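Local coordinates for protein 4-oxalocrotonate decarboxylase NahK (Pseudomonas putida, PDB 5D2K) that catalyses the metal-assisted decarboxylation of (3E)-2-oxohex-3-enedioate to 2-oxopent-4-enoate and carbon dioxide, in the breakdown of naphthalene, at residues Phe95-Gly100 and Arg172-Gly177; Ile117-Lys122 and Asp140-Thr145; Ala123-Pro128 and Glu229-Gly234; Leu190-Glu195 and Val256-Leu261. The protein carries 1 engineered substitution. All blocks are in the same frame, centred on the assembly; numbering follows the deposited sequence.

Contact 1 of 4, residues Phe95-Gly100 and Arg172-Gly177; sequences FSVPDG and RFITGG
A short parallel strand pairing joins S96-V97 to R172-T175 on one margin of the large mixed sheet, S96 lying beside F173 and V97 beside I174. The backbone holds it with two bonds: F173 N to F95 O, just before the strand, where the donor stands above the carbonyl plane, and V97 N to F173 O at 2.9 Å. Beyond V97 the chains part enough for water. One water receives T175 N and donates to V97 O; a second does the same between D99 N and T175 O. With CG lodged between its N and carbonyl carbon (chi1 68°), F173 turns its ring under the opposing strand. S96 CA sits over one ring face, 4.1 Å from the centroid, while F95 CB touches F173 CD1 at 3.7 Å. In this member of the FAH-related hydratase/decarboxylase family, the same ring meets F236 and lies near E147, a ligand of the magnesium ion. An alanine at F173 removes the surface under S96 CA and F95 CB and would probably leave a gap facing F236. On the other sheet face V97 and I174 lie side by side, V97 CB 3.7 Å from I174 CG1, and the R172 side chain crosses V97 at about a right angle, its CD facing V97 CG2. D99 finishes the contact: OD2 takes a weak 3.3 Å bond from G177 N, and OD1 is held by S265 N.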
loop_
_atom_site.group_PDB
_atom_site.type_symbol
_atom_site.label_atom_id
_atom_site.label_comp_id
_atom_site.label_asym_id
_atom_site.label_seq_id
_atom_site.Cartn_x
_atom_site.Cartn_y
_atom_site.Cartn_z
ATOM N N PHE A 95 5.639 4.530 9.481
ATOM C CA PHE A 95 4.629 4.947 8.488
ATOM C C PHE A 95 3.306 5.308 9.157
ATOM O O PHE A 95 2.487 6.026 8.568
ATOM C CB PHE A 95 4.318 3.840 7.458
ATOM C CG PHE A 95 5.436 3.501 6.488
ATOM C CD1 PHE A 95 6.707 4.064 6.576
ATOM C CD2 PHE A 95 5.175 2.598 5.459
ATOM C CE1 PHE A 95 7.701 3.717 5.650
ATOM C CE2 PHE A 95 6.167 2.239 4.543
ATOM C CZ PHE A 95 7.425 2.798 4.639
ATOM N N SER A 96 3.059 4.772 10.357
ATOM C CA SER A 96 1.738 4.873 10.982
ATOM C C SER A 96 1.412 6.279 11.500
ATOM O O SER A 96 2.263 6.958 12.079
ATOM C CB SER A 96 1.629 3.850 12.121
ATOM O OG SER A 96 2.551 4.148 13.166
ATOM N N VAL A 97 0.160 6.685 11.285
ATOM C CA VAL A 97 -0.379 7.979 11.707
ATOM C C VAL A 97 -1.699 7.713 12.433
ATOM O O VAL A 97 -2.506 6.910 11.971
ATOM C CB VAL A 97 -0.619 8.909 10.481
ATOM C CG1 VAL A 97 -1.192 10.272 10.887
ATOM C CG2 VAL A 97 0.667 9.080 9.672
ATOM N N PRO A 98 -1.918 8.372 13.583
ATOM C CA PRO A 98 -3.161 8.157 14.324
ATOM C C PRO A 98 -4.345 8.897 13.690
ATOM O O PRO A 98 -4.130 9.934 13.059
ATOM C CB PRO A 98 -2.834 8.731 15.707
ATOM C CG PRO A 98 -1.911 9.841 15.417
ATOM C CD PRO A 98 -1.045 9.356 14.251
ATOM N N ASP A 99 -5.551 8.359 13.855
ATOM C CA ASP A 99 -6.782 9.031 13.420
ATOM C C ASP A 99 -6.774 10.471 13.940
ATOM O O ASP A 99 -6.510 10.711 15.123
ATOM C CB ASP A 99 -8.004 8.263 13.940
ATOM C CG ASP A 99 -9.311 8.654 13.252
ATOM O OD1 ASP A 99 -9.294 9.484 12.328
ATOM O OD2 ASP A 99 -10.363 8.093 13.635
ATOM N N GLY A 100 -7.025 11.418 13.042
ATOM C CA GLY A 100 -7.057 12.828 13.388
ATOM C C GLY A 100 -5.690 13.463 13.490
ATOM O O GLY A 100 -5.578 14.640 13.852
ATOM N N ARG A 172 3.097 6.559 4.292
ATOM C CA ARG A 172 2.315 6.716 5.526
ATOM C C ARG A 172 0.992 5.990 5.403
ATOM O O ARG A 172 0.517 5.757 4.295
ATOM C CB ARG A 172 2.007 8.185 5.853
ATOM C CG ARG A 172 3.221 9.124 5.977
ATOM C CD ARG A 172 3.972 8.949 7.294
ATOM N NE ARG A 172 5.063 9.931 7.392
ATOM C CZ ARG A 172 6.305 9.723 6.970
ATOM N NH1 ARG A 172 6.653 8.560 6.424
ATOM N NH2 ARG A 172 7.211 10.691 7.089
ATOM N N PHE A 173 0.399 5.648 6.544
ATOM C CA PHE A 173 -0.982 5.176 6.538
ATOM C C PHE A 173 -1.665 5.622 7.821
ATOM O O PHE A 173 -1.039 5.717 8.876
ATOM C CB PHE A 173 -1.059 3.649 6.351
ATOM C CG PHE A 173 -0.524 2.844 7.507
ATOM C CD1 PHE A 173 0.828 2.511 7.588
ATOM C CD2 PHE A 173 -1.378 2.397 8.508
ATOM C CE1 PHE A 173 1.310 1.761 8.658
ATOM C CE2 PHE A 173 -0.904 1.649 9.575
ATOM C CZ PHE A 173 0.438 1.327 9.658
ATOM N N ILE A 174 -2.958 5.912 7.698
ATOM C CA ILE A 174 -3.764 6.451 8.797
ATOM C C ILE A 174 -4.947 5.525 9.077
ATOM O O ILE A 174 -5.811 5.359 8.219
ATOM C CB ILE A 174 -4.315 7.864 8.461
ATOM C CG1 ILE A 174 -3.229 8.763 7.859
ATOM C CG2 ILE A 174 -4.955 8.502 9.699
ATOM C CD1 ILE A 174 -3.745 9.791 6.839
ATOM N N THR A 175 -5.000 4.924 10.262
ATOM C CA THR A 175 -6.137 4.072 10.613
ATOM C C THR A 175 -7.146 4.879 11.416
ATOM O O THR A 175 -6.783 5.841 12.109
ATOM C CB THR A 175 -5.725 2.829 11.428
ATOM O OG1 THR A 175 -5.117 3.235 12.661
ATOM C CG2 THR A 175 -4.759 1.947 10.635
ATOM N N GLY A 176 -8.417 4.515 11.322
ATOM C CA GLY A 176 -9.417 5.227 12.087
ATOM C C GLY A 176 -10.793 4.612 11.965
ATOM O O GLY A 176 -10.927 3.460 11.556
ATOM N N GLY A 177 -11.807 5.388 12.334
ATOM C CA GLY A 177 -13.183 4.926 12.324
ATOM C C GLY A 177 -13.399 3.733 13.238
ATOM O O GLY A 177 -12.700 3.553 14.233
HETATM O O HOH W 1 -2.311 4.255 11.707
HETATM O O HOH W 2 -5.620 5.484 14.802
#

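Contact 2 of 4, residues Ile117-Lys122 and Asp140-Thr145; sequences ISVVTK and DYVIPT
A classic beta bulge distorts this antiparallel pairing, with D140 and Y141 both set against V120. V120 O accepts D140 N at 2.8 Å, nearly in line with its C=O, and Y141 N only weakly at 3.5 Å. V120 and Y141 run alongside each other, and V120 CB lies over one face of the tyrosine ring, 4.0 Å from its centroid. K122 crosses D140 at about a right angle by its aliphatic carbons, while one water bridges T121 O and D140 OD2. At the other end S118 OG donates to T145 OG1 at 2.8 Å, and T145 OG1 in turn donates to I143 O. That carbonyl is gripped from opposite faces, since S118 N reaches it as well. T145 OG1 gets there by standing anti to its carbonyl carbon (chi1 -52°). A valine in place of T145 would probably leave S118 OG without its acceptor and I143 O with one donor fewer. On the opposite sheet face I117 CD1 packs 3.6 Å from I143 O. The two strands also carry E114, E116 and E147, so this is the antiparallel strand pair whose glutamates form the magnesium site.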
loop_
_atom_site.group_PDB
_atom_site.type_symbol
_atom_site.label_atom_id
_atom_site.label_comp_id
_atom_site.label_asym_id
_atom_site.label_seq_id
_atom_site.Cartn_x
_atom_site.Cartn_y
_atom_site.Cartn_z
ATOM N N ILE A 117 -9.681 -0.252 2.655
ATOM C CA ILE A 117 -10.109 -1.017 3.811
ATOM C C ILE A 117 -9.029 -2.062 4.104
ATOM O O ILE A 117 -8.501 -2.734 3.200
ATOM C CB ILE A 117 -11.526 -1.649 3.608
ATOM C CG1 ILE A 117 -12.049 -2.259 4.917
ATOM C CG2 ILE A 117 -11.532 -2.659 2.490
ATOM C CD1 ILE A 117 -12.312 -1.230 6.041
ATOM N N SER A 118 -8.638 -2.126 5.370
ATOM C CA SER A 118 -7.619 -3.078 5.787
ATOM C C SER A 118 -8.220 -4.198 6.603
ATOM O O SER A 118 -9.318 -4.064 7.150
ATOM C CB SER A 118 -6.533 -2.393 6.617
ATOM O OG SER A 118 -5.952 -1.334 5.896
ATOM N N VAL A 119 -7.477 -5.295 6.690
ATOM C CA VAL A 119 -7.852 -6.413 7.553
ATOM C C VAL A 119 -6.682 -6.782 8.442
ATOM O O VAL A 119 -5.527 -6.501 8.115
ATOM C CB VAL A 119 -8.294 -7.674 6.748
ATOM C CG1 VAL A 119 -9.520 -7.367 5.900
ATOM C CG2 VAL A 119 -7.145 -8.211 5.884
ATOM N N VAL A 120 -6.988 -7.384 9.588
ATOM C CA VAL A 120 -5.972 -8.042 10.405
ATOM C C VAL A 120 -6.315 -9.516 10.429
ATOM O O VAL A 120 -7.457 -9.876 10.673
ATOM C CB VAL A 120 -5.915 -7.456 11.840
ATOM C CG1 VAL A 120 -5.066 -8.326 12.756
ATOM C CG2 VAL A 120 -5.335 -6.051 11.797
ATOM N N THR A 121 -5.337 -10.372 10.145
ATOM C CA THR A 121 -5.595 -11.808 10.087
ATOM C C THR A 121 -5.401 -12.466 11.449
ATOM O O THR A 121 -4.698 -11.928 12.302
ATOM C CB THR A 121 -4.678 -12.514 9.071
ATOM O OG1 THR A 121 -3.316 -12.494 9.539
ATOM C CG2 THR A 121 -4.766 -11.836 7.708
ATOM N N LYS A 122 -6.011 -13.638 11.634
ATOM C CA LYS A 122 -5.813 -14.412 12.871
ATOM C C LYS A 122 -5.373 -15.857 12.621
ATOM O O LYS A 122 -5.316 -16.659 13.549
ATOM C CB LYS A 122 -7.086 -14.406 13.730
ATOM C CG LYS A 122 -8.354 -14.866 13.023
ATOM C CD LYS A 122 -9.527 -14.858 13.999
ATOM C CE LYS A 122 -10.830 -15.190 13.308
ATOM N NZ LYS A 122 -11.934 -15.296 14.313
ATOM N N ASP A 140 -9.657 -11.522 11.151
ATOM C CA ASP A 140 -10.012 -11.213 12.538
ATOM C C ASP A 140 -10.963 -10.026 12.576
ATOM O O ASP A 140 -12.078 -10.126 13.090
ATOM C CB ASP A 140 -8.727 -10.925 13.334
ATOM C CG ASP A 140 -8.909 -11.047 14.837
ATOM O OD1 ASP A 140 -10.060 -11.146 15.302
ATOM O OD2 ASP A 140 -7.876 -11.040 15.543
ATOM N N TYR A 141 -10.534 -8.906 12.012
ATOM C CA TYR A 141 -11.383 -7.717 11.952
ATOM C C TYR A 141 -10.915 -6.789 10.828
ATOM O O TYR A 141 -9.888 -7.036 10.182
ATOM C CB TYR A 141 -11.397 -6.986 13.304
ATOM C CG TYR A 141 -10.033 -6.602 13.845
ATOM C CD1 TYR A 141 -9.267 -7.513 14.572
ATOM C CD2 TYR A 141 -9.525 -5.326 13.652
ATOM C CE1 TYR A 141 -8.018 -7.166 15.073
ATOM C CE2 TYR A 141 -8.276 -4.963 14.150
ATOM C CZ TYR A 141 -7.533 -5.890 14.858
ATOM O OH TYR A 141 -6.298 -5.530 15.349
ATOM N N VAL A 142 -11.689 -5.738 10.583
ATOM C CA VAL A 142 -11.409 -4.811 9.493
ATOM C C VAL A 142 -11.111 -3.418 10.054
ATOM O O VAL A 142 -11.589 -3.078 11.137
ATOM C CB VAL A 142 -12.582 -4.760 8.499
ATOM C CG1 VAL A 142 -12.995 -6.188 8.116
ATOM C CG2 VAL A 142 -13.753 -3.991 9.092
ATOM N N ILE A 143 -10.302 -2.646 9.321
ATOM C CA ILE A 143 -9.840 -1.328 9.758
ATOM C C ILE A 143 -9.900 -0.299 8.633
ATOM O O ILE A 143 -9.154 -0.414 7.662
ATOM C CB ILE A 143 -8.384 -1.388 10.269
ATOM C CG1 ILE A 143 -8.270 -2.318 11.481
ATOM C CG2 ILE A 143 -7.867 0.003 10.609
ATOM C CD1 ILE A 143 -6.842 -2.514 11.940
ATOM N N PRO A 144 -10.782 0.713 8.762
ATOM C CA PRO A 144 -10.753 1.821 7.793
ATOM C C PRO A 144 -9.371 2.462 7.773
ATOM O O PRO A 144 -8.839 2.766 8.840
ATOM C CB PRO A 144 -11.811 2.783 8.331
ATOM C CG PRO A 144 -12.815 1.871 9.001
ATOM C CD PRO A 144 -11.920 0.832 9.693
ATOM N N THR A 145 -8.782 2.613 6.588
ATOM C CA THR A 145 -7.399 3.072 6.478
ATOM C C THR A 145 -7.218 3.983 5.272
ATOM O O THR A 145 -7.615 3.628 4.160
ATOM C CB THR A 145 -6.409 1.887 6.330
ATOM O OG1 THR A 145 -6.617 0.935 7.376
ATOM C CG2 THR A 145 -4.955 2.364 6.380
HETATM O O HOH W 3 -5.226 -11.297 15.017
HETATM O O HOH W 4 -12.746 -12.102 14.959
#

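Contact 3 of 4, residues Ala123-Pro128 and Glu229-Gly234; sequences APLHGP and EHIPAG. With EDO (1,2-ethanediol), chain G.
Two loops that flank the central sheet meet here through a single antiparallel bridge: A123-P128 follows strand 112-121, and E229-G234 leads from helix 213-225 into strand 236-238. L125 and I231 make the hydrogen-bonded pair. L125 N donates to I231 O at 2.9 Å, in the carbonyl plane, and I231 N returns the bond to L125 O nearly in line with that C=O. Next to the bridge, H126 and H230 point the same way and form an offset stack, their planes 16° apart and their centroids separated by 4.1 Å. The closest approach brings H126 CE1 to 3.3 Å from H230 CG, over the face of the H230 ring. A chi1 of 71°, with CG between backbone N and carbonyl carbon, turns the H230 imidazole alongside H126. H230 CB lies over the H126 ring face, 3.8 Å from its centroid. H126 ND1 shares a 2.7 Å hydrogen bond with O2 of a 1,2-ethanediol at the ring edge; the diol, probably from the crystallisation liquor, gives its other hydroxyl to G127 O. This is loop-to-loop packing, with the I231 side chain about 11 Å from that of K69, which binds 2-oxoglutarate, and its buried side rests on helix 213-225: L125 touches V217, while I231 touches L220 and L224. L125 CB and I231 CD1 are 4.2 Å apart on that side. Beyond the bridge, A233 CB nestles against A123 N and P124 CD. Water extends the pairing both ways: one molecule takes G127 N and donates to E229 O, and another lies between A123 O and I231 O.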
loop_
_atom_site.group_PDB
_atom_site.type_symbol
_atom_site.label_atom_id
_atom_site.label_comp_id
_atom_site.label_asym_id
_atom_site.label_seq_id
_atom_site.Cartn_x
_atom_site.Cartn_y
_atom_site.Cartn_z
ATOM N N ALA A 123 -5.064 -16.178 11.368
ATOM C CA ALA A 123 -4.541 -17.488 10.993
ATOM C C ALA A 123 -3.645 -17.319 9.785
ATOM O O ALA A 123 -3.869 -16.418 8.988
ATOM C CB ALA A 123 -5.676 -18.455 10.683
ATOM N N PRO A 124 -2.617 -18.170 9.645
ATOM C CA PRO A 124 -1.741 -17.995 8.483
ATOM C C PRO A 124 -2.431 -18.276 7.155
ATOM O O PRO A 124 -3.348 -19.109 7.073
ATOM C CB PRO A 124 -0.610 -19.003 8.721
ATOM C CG PRO A 124 -1.115 -19.947 9.754
ATOM C CD PRO A 124 -2.205 -19.283 10.518
ATOM N N LEU A 125 -2.000 -17.554 6.125
ATOM C CA LEU A 125 -2.492 -17.789 4.777
ATOM C C LEU A 125 -1.343 -18.081 3.825
ATOM O O LEU A 125 -0.353 -17.334 3.775
ATOM C CB LEU A 125 -3.299 -16.585 4.282
ATOM C CG LEU A 125 -4.640 -16.356 4.962
ATOM C CD1 LEU A 125 -5.157 -14.971 4.625
ATOM C CD2 LEU A 125 -5.641 -17.409 4.511
ATOM N N HIS A 126 -1.499 -19.159 3.057
ATOM C CA HIS A 126 -0.480 -19.633 2.119
ATOM C C HIS A 126 -1.014 -19.762 0.696
ATOM O O HIS A 126 -2.138 -20.211 0.477
ATOM C CB HIS A 126 0.058 -21.008 2.543
ATOM C CG HIS A 126 0.750 -21.028 3.870
ATOM N ND1 HIS A 126 2.122 -21.043 3.991
ATOM C CD2 HIS A 126 0.263 -21.064 5.134
ATOM C CE1 HIS A 126 2.451 -21.084 5.269
ATOM N NE2 HIS A 126 1.342 -21.092 5.985
ATOM N N GLY A 127 -0.199 -19.374 -0.274
ATOM C CA GLY A 127 -0.404 -19.787 -1.647
ATOM C C GLY A 127 0.547 -20.943 -1.916
ATOM O O GLY A 127 1.244 -21.406 -1.006
ATOM N N PRO A 128 0.604 -21.408 -3.171
ATOM C CA PRO A 128 -0.195 -20.943 -4.303
ATOM C C PRO A 128 -1.623 -21.475 -4.240
ATOM O O PRO A 128 -1.931 -22.300 -3.378
ATOM C CB PRO A 128 0.554 -21.515 -5.510
ATOM C CG PRO A 128 1.165 -22.768 -4.987
ATOM C CD PRO A 128 1.556 -22.465 -3.562
ATOM N N GLU A 229 7.227 -17.211 0.474
ATOM C CA GLU A 229 6.753 -16.462 1.638
ATOM C C GLU A 229 5.255 -16.659 1.827
ATOM O O GLU A 229 4.581 -17.160 0.924
ATOM C CB GLU A 229 7.056 -14.971 1.478
ATOM C CG GLU A 229 8.529 -14.648 1.252
ATOM C CD GLU A 229 9.374 -14.798 2.506
ATOM O OE1 GLU A 229 8.815 -14.840 3.618
ATOM O OE2 GLU A 229 10.613 -14.862 2.370
ATOM N N HIS A 230 4.737 -16.257 2.988
ATOM C CA HIS A 230 3.296 -16.336 3.228
ATOM C C HIS A 230 2.834 -15.201 4.138
ATOM O O HIS A 230 3.628 -14.333 4.517
ATOM C CB HIS A 230 2.913 -17.694 3.833
ATOM C CG HIS A 230 3.370 -17.881 5.246
ATOM N ND1 HIS A 230 4.658 -18.261 5.564
ATOM C CD2 HIS A 230 2.715 -17.742 6.423
ATOM C CE1 HIS A 230 4.772 -18.351 6.877
ATOM N NE2 HIS A 230 3.609 -18.039 7.424
ATOM N N ILE A 231 1.545 -15.190 4.466
ATOM C CA ILE A 231 1.015 -14.193 5.384
ATOM C C ILE A 231 0.872 -14.786 6.774
ATOM O O ILE A 231 -0.012 -15.602 7.006
ATOM C CB ILE A 231 -0.366 -13.678 4.931
ATOM C CG1 ILE A 231 -0.363 -13.317 3.442
ATOM C CG2 ILE A 231 -0.790 -12.479 5.780
ATOM C CD1 ILE A 231 -1.761 -12.949 2.920
ATOM N N PRO A 232 1.744 -14.397 7.712
ATOM C CA PRO A 232 1.590 -14.932 9.072
ATOM C C PRO A 232 0.295 -14.477 9.749
ATOM O O PRO A 232 -0.268 -13.433 9.404
ATOM C CB PRO A 232 2.820 -14.372 9.809
ATOM C CG PRO A 232 3.798 -14.025 8.719
ATOM C CD PRO A 232 2.947 -13.554 7.578
ATOM N N ALA A 233 -0.192 -15.268 10.698
ATOM C CA ALA A 233 -1.292 -14.817 11.544
ATOM C C ALA A 233 -0.924 -13.496 12.192
ATOM O O ALA A 233 0.229 -13.289 12.588
ATOM C CB ALA A 233 -1.608 -15.855 12.610
ATOM N N GLY A 234 -1.904 -12.605 12.292
ATOM C CA GLY A 234 -1.715 -11.335 12.969
ATOM C C GLY A 234 -1.210 -10.223 12.076
ATOM O O GLY A 234 -0.770 -9.186 12.567
HETATM C C1 EDO G . 4.839 -20.948 0.121
HETATM O O1 EDO G . 4.279 -21.785 -0.896
HETATM C C2 EDO G . 3.810 -20.788 1.227
HETATM O O2 EDO G . 4.306 -21.355 2.444
HETATM O O HOH W 5 -2.617 -14.392 7.589
HETATM O O HOH W 6 1.867 -17.637 0.483
#

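Contact 4 of 4, residues Leu190-Glu195 and Val256-Leu261; sequences LGVVME and VRYQGL
E195 OE2 receives R257 NE at 2.8 Å in an almost straight bond, 172° at the hydrogen, and R257 NH2 reaches OE1 of the same carboxylate at 3.1 Å. The grip is side-on, one nitrogen to each oxygen, but the flat groups are far from coplanar: their planes lie 67° apart. OE2 sits in the guanidinium plane, yet NE approaches it from above the carboxylate plane. R257, extended from CG to NE, leans across to E195, two residues past V193, its partner in the pairing. Beneath the salt bridge the strands pair antiparallel, with V193 and R257 exchanging backbone bonds. Q259 N meets G191 O at 2.9 Å, and the amide oxygen Q259 OE1 takes G191 N at 3.0 Å, tying down the end of the pairing where a type II turn runs from Y258 to L261. The other sheet face is largely apolar. V192 CG1 lies over one face of the Y258 ring, 4.2 Å from its centroid, and meets V256 CG1. L190 CD2 comes to the ring edge, and M194 CG rests on V256 CG2. Y258 OH bonds to E116 O, the backbone of a magnesium ligand. The chemistry is thus divided by face: a charged pair clasps the strands on the more exposed side, while the buried side packs this five-stranded sheet against the strands that carry the metal-binding glutamates.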
loop_
_atom_site.group_PDB
_atom_site.type_symbol
_atom_site.label_atom_id
_atom_site.label_comp_id
_atom_site.label_asym_id
_atom_site.label_seq_id
_atom_site.Cartn_x
_atom_site.Cartn_y
_atom_site.Cartn_z
ATOM N N LEU A 190 -19.312 -1.972 0.871
ATOM C CA LEU A 190 -18.865 -0.880 1.735
ATOM C C LEU A 190 -18.644 0.393 0.942
ATOM O O LEU A 190 -17.786 0.426 0.071
ATOM C CB LEU A 190 -17.567 -1.273 2.447
ATOM C CG LEU A 190 -16.959 -0.216 3.372
ATOM C CD1 LEU A 190 -17.873 0.057 4.554
ATOM C CD2 LEU A 190 -15.584 -0.679 3.844
ATOM N N GLY A 191 -19.432 1.428 1.222
ATOM C CA GLY A 191 -19.255 2.704 0.550
ATOM C C GLY A 191 -18.235 3.580 1.250
ATOM O O GLY A 191 -18.175 3.619 2.480
ATOM N N VAL A 192 -17.416 4.270 0.457
ATOM C CA VAL A 192 -16.373 5.136 0.983
ATOM C C VAL A 192 -16.431 6.508 0.307
ATOM O O VAL A 192 -16.487 6.590 -0.915
ATOM C CB VAL A 192 -14.990 4.491 0.780
ATOM C CG1 VAL A 192 -13.933 5.297 1.457
ATOM C CG2 VAL A 192 -14.977 3.062 1.324
ATOM N N VAL A 193 -16.430 7.579 1.104
ATOM C CA VAL A 193 -16.506 8.935 0.568
ATOM C C VAL A 193 -15.321 9.744 1.070
ATOM O O VAL A 193 -15.197 9.957 2.277
ATOM C CB VAL A 193 -17.815 9.637 0.985
ATOM C CG1 VAL A 193 -17.860 11.071 0.440
ATOM C CG2 VAL A 193 -19.029 8.844 0.510
ATOM N N MET A 194 -14.476 10.201 0.145
ATOM C CA MET A 194 -13.294 11.000 0.481
ATOM C C MET A 194 -13.611 12.484 0.363
ATOM O O MET A 194 -14.024 12.955 -0.703
ATOM C CB MET A 194 -12.121 10.640 -0.428
ATOM C CG MET A 194 -10.842 11.458 -0.198
ATOM S SD MET A 194 -9.611 11.194 -1.502
ATOM C CE MET A 194 -9.145 9.485 -1.223
ATOM N N GLU A 195 -13.420 13.207 1.461
ATOM C CA GLU A 195 -13.584 14.662 1.478
ATOM C C GLU A 195 -12.227 15.332 1.669
ATOM O O GLU A 195 -11.403 14.867 2.447
ATOM C CB GLU A 195 -14.549 15.082 2.585
ATOM C CG GLU A 195 -15.945 14.459 2.449
ATOM C CD GLU A 195 -16.885 14.832 3.579
ATOM O OE1 GLU A 195 -16.444 15.490 4.547
ATOM O OE2 GLU A 195 -18.081 14.464 3.506
ATOM N N VAL A 256 -12.293 10.838 5.471
ATOM C CA VAL A 256 -12.854 9.772 4.648
ATOM C C VAL A 256 -13.932 9.035 5.440
ATOM O O VAL A 256 -13.674 8.491 6.514
ATOM C CB VAL A 256 -11.780 8.789 4.174
ATOM C CG1 VAL A 256 -12.417 7.714 3.320
ATOM C CG2 VAL A 256 -10.689 9.517 3.381
ATOM N N ARG A 257 -15.152 9.032 4.912
ATOM C CA ARG A 257 -16.283 8.438 5.607
ATOM C C ARG A 257 -16.520 7.030 5.098
ATOM O O ARG A 257 -16.572 6.794 3.884
ATOM C CB ARG A 257 -17.544 9.289 5.422
ATOM C CG ARG A 257 -17.332 10.752 5.792
ATOM C CD ARG A 257 -18.609 11.561 5.655
ATOM N NE ARG A 257 -18.321 12.972 5.890
ATOM C CZ ARG A 257 -18.164 13.503 7.096
ATOM N NH1 ARG A 257 -18.287 12.749 8.180
ATOM N NH2 ARG A 257 -17.882 14.793 7.218
ATOM N N TYR A 258 -16.635 6.104 6.038
ATOM C CA TYR A 258 -16.857 4.701 5.741
ATOM C C TYR A 258 -18.256 4.328 6.169
ATOM O O TYR A 258 -18.604 4.490 7.330
ATOM C CB TYR A 258 -15.816 3.833 6.465
ATOM C CG TYR A 258 -14.422 3.959 5.889
ATOM C CD1 TYR A 258 -13.647 5.093 6.128
ATOM C CD2 TYR A 258 -13.883 2.951 5.089
ATOM C CE1 TYR A 258 -12.378 5.213 5.591
ATOM C CE2 TYR A 258 -12.611 3.062 4.550
ATOM C CZ TYR A 258 -11.868 4.195 4.794
ATOM O OH TYR A 258 -10.601 4.303 4.256
ATOM N N GLN A 259 -19.061 3.869 5.213
ATOM C CA GLN A 259 -20.445 3.479 5.477
ATOM C C GLN A 259 -20.573 2.577 6.708
ATOM O O GLN A 259 -20.041 1.463 6.734
ATOM C CB GLN A 259 -21.011 2.790 4.242
ATOM C CG GLN A 259 -22.472 2.404 4.367
ATOM C CD GLN A 259 -22.866 1.396 3.330
ATOM O OE1 GLN A 259 -22.011 0.786 2.692
ATOM N NE2 GLN A 259 -24.172 1.195 3.159
ATOM N N GLY A 260 -21.243 3.092 7.741
ATOM C CA GLY A 260 -21.471 2.339 8.965
ATOM C C GLY A 260 -20.272 2.151 9.881
ATOM O O GLY A 260 -20.372 1.474 10.910
ATOM N N LEU A 261 -19.136 2.739 9.517
ATOM C CA LEU A 261 -17.896 2.554 10.271
ATOM C C LEU A 261 -17.215 3.873 10.624
ATOM O O LEU A 261 -16.011 3.905 10.862
ATOM C CB LEU A 261 -16.908 1.680 9.485
ATOM C CG LEU A 261 -17.319 0.235 9.197
ATOM C CD1 LEU A 261 -16.242 -0.430 8.337
ATOM C CD2 LEU A 261 -17.549 -0.537 10.485
#

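How the contacts relate
From the N terminus, F95-G100 comes first, and contact 1 closes a long loop when R172-G177 returns beside it. Within that loop contact 2 closes a shorter one, pairing strand 112-121 with 139-149. A123-P128 follows K122 directly, inside the loop that contact 2 closes, but its partner E229-G234 comes much later, so contact 3 crosses contacts 1 and 2 and brings in the loop after helix 213-225. L190-E195 opens contact 4 before E229-G234 and V256-L261 closes it afterwards, so contacts 3 and 4 also cross. Contact 2 is the hub: G176 N probably bonds to P144 O, T121 OG1 meets the 229-234 loop, and P144 packs on Y258, joining the large sheet to the five-stranded one.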